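Local atomic coordinates of polyketide synthase type I (Bacillus amyloliquefaciens, PDB entry 5KKU), a protein that probably dehydrates beta-hydroxyacyl intermediates during polyketide antibiotic assembly, this chain being the N-terminal dehydratase domain of a difficidin synthase subunit. Residues A[174-179]-A[234-239]. Sequence-based numbering, arbitrary orientation.
Sequences LMELTL and PKTIYT
With chi1 at -170° Glu176 swings CG away from its own backbone N and runs extended beside the ring of Tyr238, its cross-strand partner on the same face of the sheet, whose own CG stands anti to the carbonyl carbon. Glu176 CG packs 3.5 Å from Tyr238 CE2. The carboxylate is turned 49° from the ring plane. Tyr238 OH donates a rather long hydrogen bond (3.2 Å) to the anti lone pair of Glu176 OE2. Arg268 adds a weak hydrogen bond to the same hydroxyl, while helix 128-133 lies against this face, Met132 touching both side chains. Toward the end of 174-179, Thr178 OG1 and Thr236 OG1 share a hydrogen bond of 2.8 Å; at its start, Leu174 CD1 sits 3.7 Å from Tyr238 CB.

The two strands run antiparallel within the predicted C-terminal hotdog fold of the dehydratase, 163° apart in direction. Two hydrogen-bonded pairs stitch them, Leu177 with Ile237 and Met175 with Thr239, each through N-H to O bonds in both directions; Glu176 and Tyr238 form the non-hydrogen-bonded pair between them.

The opposite face carries Met175, Leu177, Ile237 and Thr239. Bent at chi3, Met175 lays CE 3.7 Å from Thr239 CG2, and Leu177 CB meets Ile237 CG1 at 4.0 Å. Thr239 OG1 is hydrogen-bonded to Ser200 on helix 194-200, which packs against the Ile237 and Thr239 part of this face and is probably the central hotdog helix; Ile237 also touches Phe196 there. The same helix bears Asp198, the predicted proton donor, whose side chain lies about 9 Å from that of Leu177.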
loop_
_atom_site.group_PDB
_atom_site.type_symbol
_atom_site.label_atom_id
_atom_site.label_comp_id
_atom_site.label_asym_id
_atom_site.label_seq_id
_atom_site.Cartn_x
_atom_site.Cartn_y
_atom_site.Cartn_z
ATOM N N LEU A 174 -13.453 11.066 1.060
ATOM C CA LEU A 174 -13.132 10.844 -0.344
ATOM C C LEU A 174 -11.819 11.540 -0.675
ATOM O O LEU A 174 -11.681 12.747 -0.475
ATOM C CB LEU A 174 -14.252 11.369 -1.243
ATOM C CG LEU A 174 -14.220 10.916 -2.703
ATOM C CD1 LEU A 174 -13.812 9.453 -2.802
ATOM C CD2 LEU A 174 -15.569 11.146 -3.367
ATOM N N MET A 175 -10.853 10.779 -1.178
ATOM C CA MET A 175 -9.549 11.336 -1.516
ATOM C C MET A 175 -9.268 11.357 -3.016
ATOM O O MET A 175 -9.078 10.312 -3.639
ATOM C CB MET A 175 -8.439 10.573 -0.789
ATOM C CG MET A 175 -8.349 10.874 0.698
ATOM S SD MET A 175 -6.960 10.045 1.494
ATOM C CE MET A 175 -7.310 8.336 1.088
ATOM N N GLU A 176 -9.238 12.557 -3.587
ATOM C CA GLU A 176 -8.964 12.729 -4.980
ATOM C C GLU A 176 -7.479 12.702 -5.147
ATOM O O GLU A 176 -6.798 13.540 -4.662
ATOM C CB GLU A 176 -9.566 14.027 -5.489
ATOM C CG GLU A 176 -9.523 14.145 -6.990
ATOM C CD GLU A 176 -10.086 15.434 -7.481
ATOM O OE1 GLU A 176 -9.762 16.452 -6.915
ATOM O OE2 GLU A 176 -10.847 15.440 -8.432
ATOM N N LEU A 177 -6.976 11.691 -5.808
ATOM C CA LEU A 177 -5.566 11.514 -5.944
ATOM C C LEU A 177 -5.096 11.480 -7.377
ATOM O O LEU A 177 -5.668 10.822 -8.195
ATOM C CB LEU A 177 -5.178 10.234 -5.231
ATOM C CG LEU A 177 -5.504 10.209 -3.753
ATOM C CD1 LEU A 177 -5.628 8.825 -3.211
ATOM C CD2 LEU A 177 -4.418 10.932 -3.042
ATOM N N THR A 178 -4.014 12.180 -7.668
ATOM C CA THR A 178 -3.376 12.171 -8.964
ATOM C C THR A 178 -1.869 12.050 -8.836
ATOM O O THR A 178 -1.272 12.611 -7.983
ATOM C CB THR A 178 -3.717 13.394 -9.799
ATOM O OG1 THR A 178 -5.113 13.447 -10.001
ATOM C CG2 THR A 178 -3.142 13.304 -11.105
ATOM N N LEU A 179 -1.244 11.332 -9.735
ATOM C CA LEU A 179 0.174 11.206 -9.719
ATOM C C LEU A 179 0.898 12.446 -10.203
ATOM O O LEU A 179 0.333 13.260 -10.861
ATOM C CB LEU A 179 0.602 10.026 -10.538
ATOM C CG LEU A 179 -0.174 8.743 -10.361
ATOM C CD1 LEU A 179 0.253 7.827 -11.473
ATOM C CD2 LEU A 179 0.105 8.112 -9.039
ATOM N N PRO A 234 -6.885 4.647 -13.407
ATOM C CA PRO A 234 -6.772 5.732 -14.368
ATOM C C PRO A 234 -5.892 6.820 -13.838
ATOM O O PRO A 234 -5.291 6.589 -12.837
ATOM C CB PRO A 234 -8.189 6.224 -14.477
ATOM C CG PRO A 234 -8.752 5.911 -13.176
ATOM C CD PRO A 234 -8.215 4.591 -12.829
ATOM N N LYS A 235 -5.821 7.962 -14.481
ATOM C CA LYS A 235 -4.983 9.039 -14.059
ATOM C C LYS A 235 -5.343 9.586 -12.696
ATOM O O LYS A 235 -4.504 9.910 -11.933
ATOM C CB LYS A 235 -5.022 10.136 -15.081
ATOM C CG LYS A 235 -4.158 9.881 -16.283
ATOM C CD LYS A 235 -4.229 11.005 -17.277
ATOM C CE LYS A 235 -3.498 10.626 -18.548
ATOM N NZ LYS A 235 -3.781 11.502 -19.716
ATOM N N THR A 236 -6.614 9.716 -12.403
ATOM C CA THR A 236 -7.023 10.147 -11.095
ATOM C C THR A 236 -7.933 9.112 -10.483
ATOM O O THR A 236 -8.808 8.645 -11.114
ATOM C CB THR A 236 -7.811 11.470 -11.137
ATOM O OG1 THR A 236 -7.063 12.493 -11.767
ATOM C CG2 THR A 236 -8.223 11.915 -9.769
ATOM N N ILE A 237 -7.710 8.777 -9.230
ATOM C CA ILE A 237 -8.597 7.911 -8.493
ATOM C C ILE A 237 -9.289 8.558 -7.318
ATOM O O ILE A 237 -8.925 9.617 -6.863
ATOM C CB ILE A 237 -7.924 6.650 -7.996
ATOM C CG1 ILE A 237 -6.855 6.994 -6.981
ATOM C CG2 ILE A 237 -7.370 5.837 -9.135
ATOM C CD1 ILE A 237 -6.341 5.847 -6.189
ATOM N N TYR A 238 -10.291 7.894 -6.803
ATOM C CA TYR A 238 -11.069 8.404 -5.707
ATOM C C TYR A 238 -11.229 7.371 -4.650
ATOM O O TYR A 238 -12.016 6.500 -4.792
ATOM C CB TYR A 238 -12.419 8.893 -6.205
ATOM C CG TYR A 238 -12.312 9.950 -7.254
ATOM C CD1 TYR A 238 -12.064 9.640 -8.553
ATOM C CD2 TYR A 238 -12.451 11.237 -6.929
ATOM C CE1 TYR A 238 -11.934 10.604 -9.478
ATOM C CE2 TYR A 238 -12.324 12.207 -7.848
ATOM C CZ TYR A 238 -12.096 11.887 -9.117
ATOM O OH TYR A 238 -11.981 12.866 -9.981
ATOM N N THR A 239 -10.450 7.499 -3.610
ATOM C CA THR A 239 -10.451 6.607 -2.514
ATOM C C THR A 239 -11.531 6.940 -1.486
ATOM O O THR A 239 -11.452 7.895 -0.789
ATOM C CB THR A 239 -9.040 6.524 -1.887
ATOM O OG1 THR A 239 -8.119 6.022 -2.855
ATOM C CG2 THR A 239 -9.053 5.626 -0.705
#